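Putative trimethylamine methyltransferase (Rhizobium meliloti, PDB 4YYC) probably transfers methyl groups as a methyltransferase of the trimethylamine methyltransferase family. Local coordinates at residues A[152-155]-A[159-162]; A[182-185]-A[191-194]; A[280-283]-A[288-291]. All coordinates share one frame; numbering follows the deposited sequence.

Contact 1 of 3, residues A[152-155]-A[159-162]; sequences NRRY and EDFR
R154 on strand 153-155 grips the carboxylate of D160 on helix 158-170. The side chain leaves the strand with CG wedged between the backbone N and the carbonyl carbon (chi1 59°). From CB outward the chain runs extended to NE, and the side chain touches V146 of the neighbouring strand. NE is the first polar atom. It forms a salt bridge to D148, so the positive group serves two acids. R154 CZ lies 3.5 Å from D160 OD2. R154 NH1 donates to D160 OD2 at 2.8 Å, with an N-H...O angle of 159°. R154 NH1 also donates to Y155 O at 3.1 Å, a more bent bond that ties the side chain back to its own strand. R154 NH2 donates to D160 OD1 at 3.0 Å. The grip is therefore end-on, one nitrogen to each oxygen, and both oxygens use their syn lone pairs. The guanidinium and carboxylate planes are only 21° apart. D160 has other partners too: Y404 OH bonds OD1, and the backbone N of T157 bonds OD2. An alanine here would probably leave the buried D160 carboxylate without this charge partner, and D148 without it as well. The bond from T157 N to D160 is the one an acidic third helix residue makes in a capping box. The contact is thus a bidentate, end-on arginine-aspartate salt bridge joining strand 153-155, at the edge of its sheet within this chain, to the first turn of the following helix.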
ATOM      1  N   ASN A 152      19.804  -7.812  19.862  1.00 22.31           N
ATOM      2  CA  ASN A 152      20.100  -9.222  19.894  1.00 22.17           C
ATOM      3  C   ASN A 152      18.907 -10.014  19.375  1.00 20.09           C
ATOM      4  O   ASN A 152      17.745  -9.741  19.758  1.00 19.36           O
ATOM      5  CB  ASN A 152      20.351  -9.691  21.311  1.00 23.86           C
ATOM      6  CG  ASN A 152      21.477  -8.945  22.004  1.00 26.71           C
ATOM      7  OD1 ASN A 152      21.281  -8.304  23.058  1.00 30.88           O
ATOM      8  ND2 ASN A 152      22.636  -9.010  21.434  1.00 26.99           N
ATOM      9  N   ARG A 153      19.184 -10.981  18.510  1.00 18.58           N
ATOM     10  CA  ARG A 153      18.185 -11.985  18.147  1.00 17.42           C
ATOM     11  C   ARG A 153      18.349 -13.126  19.133  1.00 17.40           C
ATOM     12  O   ARG A 153      19.403 -13.772  19.152  1.00 18.27           O
ATOM     13  CB  ARG A 153      18.389 -12.486  16.731  1.00 17.46           C
ATOM     14  CG  ARG A 153      17.327 -13.405  16.182  1.00 17.26           C
ATOM     15  CD  ARG A 153      17.678 -13.882  14.797  1.00 17.80           C
ATOM     16  NE  ARG A 153      16.755 -14.821  14.204  1.00 17.71           N
ATOM     17  CZ  ARG A 153      16.761 -16.134  14.387  1.00 18.74           C
ATOM     18  NH1 ARG A 153      17.624 -16.707  15.234  1.00 19.58           N
ATOM     19  NH2 ARG A 153      15.920 -16.883  13.718  1.00 19.96           N
ATOM     20  N   ARG A 154      17.313 -13.414  19.901  1.00 16.44           N
ATOM     21  CA  ARG A 154      17.423 -14.414  20.969  1.00 16.72           C
ATOM     22  C   ARG A 154      16.068 -15.012  21.258  1.00 16.75           C
ATOM     23  O   ARG A 154      15.043 -14.437  20.866  1.00 15.37           O
ATOM     24  CB  ARG A 154      18.015 -13.758  22.192  1.00 17.12           C
ATOM     25  CG  ARG A 154      17.221 -12.577  22.723  1.00 17.04           C
ATOM     26  CD  ARG A 154      17.651 -12.169  24.118  1.00 17.31           C
ATOM     27  NE  ARG A 154      16.937 -10.971  24.554  1.00 17.44           N
ATOM     28  CZ  ARG A 154      15.663 -10.953  24.980  1.00 17.37           C
ATOM     29  NH1 ARG A 154      14.922 -12.058  25.048  1.00 16.99           N
ATOM     30  NH2 ARG A 154      15.114  -9.810  25.319  1.00 17.58           N
ATOM     31  N   TYR A 155      16.007 -16.124  22.005  1.00 17.39           N
ATOM     32  CA  TYR A 155      14.693 -16.655  22.381  1.00 17.97           C
ATOM     33  C   TYR A 155      13.936 -15.662  23.222  1.00 16.92           C
ATOM     34  O   TYR A 155      14.519 -14.949  24.067  1.00 16.89           O
ATOM     35  CB  TYR A 155      14.832 -17.963  23.203  1.00 19.82           C
ATOM     36  CG  TYR A 155      15.201 -19.108  22.330  1.00 22.57           C
ATOM     37  CD1 TYR A 155      14.263 -19.690  21.549  1.00 25.22           C
ATOM     38  CD2 TYR A 155      16.503 -19.574  22.246  1.00 25.93           C
ATOM     39  CE1 TYR A 155      14.570 -20.749  20.724  1.00 28.41           C
ATOM     40  CE2 TYR A 155      16.822 -20.628  21.403  1.00 28.21           C
ATOM     41  CZ  TYR A 155      15.844 -21.195  20.653  1.00 29.40           C
ATOM     42  OH  TYR A 155      16.049 -22.245  19.798  1.00 35.07           O
ATOM     43  N   GLU A 159       9.404 -11.829  30.162  1.00 17.68           N
ATOM     44  CA  GLU A 159       9.643 -10.394  30.241  1.00 18.68           C
ATOM     45  C   GLU A 159       9.345  -9.732  28.874  1.00 17.38           C
ATOM     46  O   GLU A 159       8.667  -8.689  28.807  1.00 16.59           O
ATOM     47  CB  GLU A 159      11.061 -10.084  30.703  1.00 20.91           C
ATOM     48  CG  GLU A 159      11.264  -8.609  30.865  1.00 23.68           C
ATOM     49  CD  GLU A 159      12.586  -8.259  31.520  1.00 27.99           C
ATOM     50  OE1 GLU A 159      13.274  -9.138  32.129  1.00 33.23           O
ATOM     51  OE2 GLU A 159      12.957  -7.084  31.371  1.00 32.40           O
ATOM     52  N   ASP A 160       9.801 -10.348  27.769  1.00 16.52           N
ATOM     53  CA  ASP A 160       9.459  -9.807  26.469  1.00 16.04           C
ATOM     54  C   ASP A 160       7.961  -9.853  26.207  1.00 15.59           C
ATOM     55  O   ASP A 160       7.378  -8.906  25.654  1.00 15.51           O
ATOM     56  CB  ASP A 160      10.130 -10.592  25.325  1.00 16.22           C
ATOM     57  CG  ASP A 160      11.605 -10.552  25.371  1.00 16.85           C
ATOM     58  OD1 ASP A 160      12.175  -9.436  25.396  1.00 17.62           O
ATOM     59  OD2 ASP A 160      12.207 -11.648  25.369  1.00 17.53           O
ATOM     60  N   PHE A 161       7.337 -10.970  26.572  1.00 15.15           N
ATOM     61  CA  PHE A 161       5.870 -11.096  26.405  1.00 15.07           C
ATOM     62  C   PHE A 161       5.171  -9.916  27.085  1.00 15.35           C
ATOM     63  O   PHE A 161       4.351  -9.201  26.513  1.00 15.09           O
ATOM     64  CB  PHE A 161       5.415 -12.418  27.025  1.00 15.32           C
ATOM     65  CG  PHE A 161       4.013 -12.818  26.675  1.00 15.33           C
ATOM     66  CD1 PHE A 161       2.892 -12.271  27.325  1.00 15.51           C
ATOM     67  CD2 PHE A 161       3.785 -13.721  25.652  1.00 15.07           C
ATOM     68  CE1 PHE A 161       1.613 -12.636  26.947  1.00 15.54           C
ATOM     69  CE2 PHE A 161       2.513 -14.079  25.286  1.00 14.98           C
ATOM     70  CZ  PHE A 161       1.419 -13.524  25.946  1.00 15.04           C
ATOM     71  N   ARG A 162       5.553  -9.679  28.328  1.00 16.01           N
ATOM     72  CA  ARG A 162       4.977  -8.562  29.066  1.00 16.57           C
ATOM     73  C   ARG A 162       5.258  -7.222  28.386  1.00 16.07           C
ATOM     74  O   ARG A 162       4.355  -6.381  28.288  1.00 15.81           O
ATOM     75  CB  ARG A 162       5.470  -8.550  30.498  1.00 18.26           C
ATOM     76  CG  ARG A 162       4.849  -9.673  31.293  1.00 20.15           C
ATOM     77  CD  ARG A 162       5.529  -9.802  32.619  1.00 22.26           C
ATOM     78  NE  ARG A 162       4.885 -10.795  33.442  1.00 24.49           N
ATOM     79  CZ  ARG A 162       5.255 -11.046  34.701  1.00 25.68           C
ATOM     80  NH1 ARG A 162       6.276 -10.381  35.287  1.00 27.35           N
ATOM     81  NH2 ARG A 162       4.571 -11.955  35.382  1.00 26.52           N
TER

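Contact 2 of 3, residues A[182-185]-A[191-194]; sequences CEPV and KRHL
A salt bridge between E183 and R192, backed by a carbonyl over the guanidinium, holds the loop before helix 192-202 against that helix. R192 NH1 donates to E183 OE2 at 2.8 Å, with an N-H...O angle of 164°. The carboxylate oxygen lies in the guanidinium plane but uses its anti lone pair, on the side away from OE1. The two flat groups are turned 45° apart, and the side chains cross at about a right angle. The salt bridge is monodentate. The E183 chain bends at chi2 (70°), which swings E183 OE2 to the arginine and also brings it 3.2 Å from R192 CD. P184 O covers one face of the guanidinium, centred over it and 3.1 Å from R192 CZ. It makes no hydrogen bond there. The positive charge would nonetheless be expected to suit the carbonyl's negative end. R192 NH2 is bonded to I187 O further along. P184 CG also packs at 4.2 Å against R192 CB. Backbone bonds of E183 with P143 and of V185 with A156 also hold the loop. E183 lies about 8 Å, measured from its side chain, from a bound unidentified ligand. R192 thus makes a salt bridge to the loop leading into helix 192-202, a local loop-to-helix tie, with P184 O lying over the guanidinium.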
ATOM      1  N   CYS A 182       4.690 -13.362  21.845  1.00 15.48           N
ATOM      2  CA  CYS A 182       5.870 -14.175  21.569  1.00 16.04           C
ATOM      3  C   CYS A 182       5.733 -15.442  22.393  1.00 16.61           C
ATOM      4  O   CYS A 182       4.836 -15.537  23.200  1.00 16.30           O
ATOM      5  CB  CYS A 182       7.152 -13.415  21.862  1.00 16.56           C
ATOM      6  SG  CYS A 182       7.320 -12.807  23.565  1.00 18.17           S
ATOM      7  N   GLU A 183       6.590 -16.405  22.157  1.00 16.94           N
ATOM      8  CA  GLU A 183       6.562 -17.663  22.890  1.00 18.83           C
ATOM      9  C   GLU A 183       7.591 -17.594  24.008  1.00 18.76           C
ATOM     10  O   GLU A 183       8.797 -17.609  23.728  1.00 19.55           O
ATOM     11  CB  GLU A 183       6.915 -18.781  21.897  1.00 20.94           C
ATOM     12  CG  GLU A 183       6.768 -20.187  22.436  1.00 24.19           C
ATOM     13  CD  GLU A 183       5.326 -20.594  22.653  1.00 26.85           C
ATOM     14  OE1 GLU A 183       4.461 -20.250  21.823  1.00 30.22           O
ATOM     15  OE2 GLU A 183       5.055 -21.315  23.641  1.00 29.76           O
ATOM     16  N   PRO A 184       7.173 -17.521  25.276  1.00 19.00           N
ATOM     17  CA  PRO A 184       8.188 -17.359  26.379  1.00 19.49           C
ATOM     18  C   PRO A 184       8.943 -18.633  26.703  1.00 19.81           C
ATOM     19  O   PRO A 184       8.328 -19.616  27.162  1.00 21.18           O
ATOM     20  CB  PRO A 184       7.361 -16.901  27.580  1.00 20.34           C
ATOM     21  CG  PRO A 184       5.997 -17.368  27.288  1.00 20.52           C
ATOM     22  CD  PRO A 184       5.792 -17.418  25.796  1.00 18.91           C
ATOM     23  N   VAL A 185      10.240 -18.636  26.468  1.00 19.33           N
ATOM     24  CA  VAL A 185      11.019 -19.859  26.592  1.00 20.32           C
ATOM     25  C   VAL A 185      11.284 -20.227  28.040  1.00 20.34           C
ATOM     26  O   VAL A 185      11.648 -21.386  28.346  1.00 21.64           O
ATOM     27  CB  VAL A 185      12.346 -19.692  25.841  1.00 21.00           C
ATOM     28  CG1 VAL A 185      13.328 -18.882  26.650  1.00 21.36           C
ATOM     29  CG2 VAL A 185      12.933 -21.031  25.454  1.00 22.07           C
ATOM     30  N   LYS A 191       2.998 -24.959  31.418  1.00 21.61           N
ATOM     31  CA  LYS A 191       2.500 -23.940  32.345  1.00 21.72           C
ATOM     32  C   LYS A 191       2.406 -22.536  31.783  1.00 20.15           C
ATOM     33  O   LYS A 191       1.685 -21.704  32.341  1.00 19.44           O
ATOM     34  CB  LYS A 191       3.398 -23.888  33.575  1.00 24.14           C
ATOM     35  CG  LYS A 191       3.256 -25.131  34.456  1.00 26.68           C
ATOM     36  CD  LYS A 191       4.334 -25.194  35.495  1.00 29.37           C
ATOM     37  CE  LYS A 191       4.313 -26.554  36.140  1.00 32.67           C
ATOM     38  NZ  LYS A 191       5.159 -26.583  37.358  1.00 35.16           N
ATOM     39  N   ARG A 192       3.162 -22.276  30.734  1.00 18.82           N
ATOM     40  CA  ARG A 192       3.328 -20.904  30.245  1.00 18.04           C
ATOM     41  C   ARG A 192       2.034 -20.242  29.822  1.00 17.34           C
ATOM     42  O   ARG A 192       1.902 -19.037  29.906  1.00 16.97           O
ATOM     43  CB  ARG A 192       4.401 -20.821  29.154  1.00 18.34           C
ATOM     44  CG  ARG A 192       4.072 -21.570  27.881  1.00 18.53           C
ATOM     45  CD  ARG A 192       5.138 -21.558  26.810  1.00 19.03           C
ATOM     46  NE  ARG A 192       6.389 -22.115  27.254  1.00 20.36           N
ATOM     47  CZ  ARG A 192       7.375 -22.507  26.428  1.00 21.42           C
ATOM     48  NH1 ARG A 192       7.208 -22.428  25.107  1.00 21.99           N
ATOM     49  NH2 ARG A 192       8.508 -22.983  26.932  1.00 22.22           N
ATOM     50  N   HIS A 193       1.065 -21.012  29.319  1.00 16.57           N
ATOM     51  CA  HIS A 193      -0.227 -20.460  28.949  1.00 16.43           C
ATOM     52  C   HIS A 193      -0.897 -19.666  30.066  1.00 16.63           C
ATOM     53  O   HIS A 193      -1.598 -18.659  29.825  1.00 16.52           O
ATOM     54  CB  HIS A 193      -1.195 -21.535  28.471  1.00 16.44           C
ATOM     55  CG  HIS A 193      -1.638 -22.501  29.544  1.00 16.99           C
ATOM     56  ND1 HIS A 193      -0.825 -23.473  30.076  1.00 17.67           N
ATOM     57  CD2 HIS A 193      -2.826 -22.629  30.175  1.00 17.40           C
ATOM     58  CE1 HIS A 193      -1.493 -24.180  30.963  1.00 17.84           C
ATOM     59  NE2 HIS A 193      -2.717 -23.695  31.030  1.00 17.86           N
ATOM     60  N   LEU A 194      -0.678 -20.102  31.302  1.00 17.13           N
ATOM     61  CA  LEU A 194      -1.299 -19.449  32.443  1.00 17.78           C
ATOM     62  C   LEU A 194      -0.736 -18.034  32.620  1.00 17.85           C
ATOM     63  O   LEU A 194      -1.473 -17.073  32.819  1.00 17.85           O
ATOM     64  CB  LEU A 194      -1.010 -20.259  33.715  1.00 18.38           C
ATOM     65  CG  LEU A 194      -1.637 -21.651  33.694  1.00 18.85           C
ATOM     66  CD1 LEU A 194      -0.954 -22.532  34.704  1.00 19.74           C
ATOM     67  CD2 LEU A 194      -3.144 -21.605  33.876  1.00 19.15           C
TER

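Contact 3 of 3, residues A[280-283]-A[288-291]; sequences AMSP and GTLT
S282 and P283 are the residues of 280-283 that meet helix 286-307. A280 faces the dimer partner: it makes backbone bonds to the second subunit and packs on L446 of that subunit. The carbonyl of M281, a selenomethionine, is bonded by Q292 NE2. At S282 the chain turns its hydroxyl to the helix. S282 OG and T289 OG1 are hydrogen-bonded at 2.8 Å. T289 OG1 sits beside its own backbone N (chi1 -68°), which puts it in a buried polar group with S278 OG and T285 O. This loop links strand 269-277 to helix 286-307 in a beta-alpha-beta crossover, since strand 313-322 returns parallel to the first. A run of such units is consistent with the TIM-barrel fold of the family. P283 closes the segment. P283 O comes within 2.8 Å of T289 OG1. G288 has no side chain, and the P283 ring rests on its backbone, with P283 CG 3.7 Å from G288 C. P283 also packs on Y445 of the second subunit.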
ATOM      1  N   ALA A 280       2.852 -24.565  -2.103  1.00 23.38           N
ATOM      2  CA  ALA A 280       3.295 -25.605  -1.178  1.00 23.44           C
ATOM      3  C   ALA A 280       2.091 -26.220  -0.483  1.00 23.12           C
ATOM      4  O   ALA A 280       1.846 -27.428  -0.639  1.00 23.60           O
ATOM      5  CB  ALA A 280       4.289 -25.040  -0.184  1.00 23.62           C
HETATM    6  N   MSE A 281       1.311 -25.416   0.236  1.00 22.31           N
HETATM    7  CA  MSE A 281       0.143 -25.924   0.977  1.00 22.49           C
HETATM    8  C   MSE A 281      -1.160 -25.650   0.260  1.00 21.83           C
HETATM    9  O   MSE A 281      -2.214 -26.011   0.767  1.00 21.16           O
HETATM   10  CB  MSE A 281       0.049 -25.309   2.374  1.00 23.42           C
HETATM   11  CG  MSE A 281       1.129 -25.845   3.300  1.00 25.28           C
HETATM   12 SE   MSE A 281       2.666 -24.612   3.265  1.00 28.84          SE
HETATM   13  CE  MSE A 281       2.419 -23.855   5.067  1.00 29.14           C
ATOM     14  N   SER A 282      -1.094 -25.015  -0.904  1.00 21.18           N
ATOM     15  CA  SER A 282      -2.240 -24.820  -1.784  1.00 21.65           C
ATOM     16  C   SER A 282      -1.689 -24.715  -3.213  1.00 22.12           C
ATOM     17  O   SER A 282      -0.465 -24.614  -3.397  1.00 21.72           O
ATOM     18  CB  SER A 282      -2.978 -23.537  -1.438  1.00 21.65           C
ATOM     19  OG  SER A 282      -2.241 -22.407  -1.872  1.00 21.52           O
ATOM     20  N   PRO A 283      -2.576 -24.724  -4.227  1.00 21.96           N
ATOM     21  CA  PRO A 283      -2.099 -24.526  -5.587  1.00 23.13           C
ATOM     22  C   PRO A 283      -1.357 -23.209  -5.740  1.00 23.43           C
ATOM     23  O   PRO A 283      -1.581 -22.262  -4.962  1.00 22.40           O
ATOM     24  CB  PRO A 283      -3.368 -24.513  -6.421  1.00 23.28           C
ATOM     25  CG  PRO A 283      -4.368 -25.249  -5.572  1.00 22.82           C
ATOM     26  CD  PRO A 283      -4.044 -24.887  -4.177  1.00 22.06           C
ATOM     27  N   GLY A 288      -7.025 -21.266  -7.485  1.00 20.27           N
ATOM     28  CA  GLY A 288      -6.950 -22.549  -6.803  1.00 20.32           C
ATOM     29  C   GLY A 288      -6.775 -22.413  -5.306  1.00 19.62           C
ATOM     30  O   GLY A 288      -7.375 -23.185  -4.536  1.00 19.94           O
ATOM     31  N   THR A 289      -5.963 -21.441  -4.902  1.00 19.33           N
ATOM     32  CA  THR A 289      -5.762 -21.141  -3.503  1.00 18.56           C
ATOM     33  C   THR A 289      -7.094 -20.709  -2.856  1.00 18.45           C
ATOM     34  O   THR A 289      -7.432 -21.200  -1.788  1.00 18.01           O
ATOM     35  CB  THR A 289      -4.683 -20.060  -3.328  1.00 18.13           C
ATOM     36  OG1 THR A 289      -3.411 -20.609  -3.717  1.00 18.72           O
ATOM     37  CG2 THR A 289      -4.574 -19.557  -1.900  1.00 17.44           C
ATOM     38  N   LEU A 290      -7.813 -19.792  -3.492  1.00 18.70           N
ATOM     39  CA  LEU A 290      -9.103 -19.357  -2.962  1.00 19.18           C
ATOM     40  C   LEU A 290     -10.102 -20.496  -2.806  1.00 18.86           C
ATOM     41  O   LEU A 290     -10.871 -20.530  -1.866  1.00 18.77           O
ATOM     42  CB  LEU A 290      -9.760 -18.296  -3.839  1.00 20.41           C
ATOM     43  CG  LEU A 290      -9.173 -16.913  -3.668  1.00 21.39           C
ATOM     44  CD1 LEU A 290      -9.755 -15.995  -4.712  1.00 22.97           C
ATOM     45  CD2 LEU A 290      -9.413 -16.366  -2.259  1.00 21.57           C
ATOM     46  N   THR A 291     -10.167 -21.385  -3.798  1.00 18.97           N
ATOM     47  CA  THR A 291     -11.061 -22.504  -3.732  1.00 19.51           C
ATOM     48  C   THR A 291     -10.735 -23.373  -2.508  1.00 18.60           C
ATOM     49  O   THR A 291     -11.626 -23.802  -1.765  1.00 18.49           O
ATOM     50  CB  THR A 291     -10.914 -23.322  -5.030  1.00 20.64           C
ATOM     51  OG1 THR A 291     -11.280 -22.461  -6.114  1.00 21.59           O
ATOM     52  CG2 THR A 291     -11.765 -24.514  -5.009  1.00 21.44           C
TER

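Contacts 1 and 2 are neighbours, their centres 12 Å apart, and they meet directly where F161 packs on C182 and P184. Each ties a segment of strand or loop to one of two successive helices, 158-170 and 192-202. Both are partly buried and rest on arginine-carboxylate pairs, bidentate in contact 1 and monodentate in contact 2. Contact 3 is remote, about 17 Å from either by nearest atoms. It is fully buried, and hydroxyls, a carbonyl and a proline ring on a glycine replace the charges. Six residues of contact 3 come within reach of the second subunit. In contact 1 R153 alone reaches it, through F470 of that subunit, and contact 2 is not touched by it.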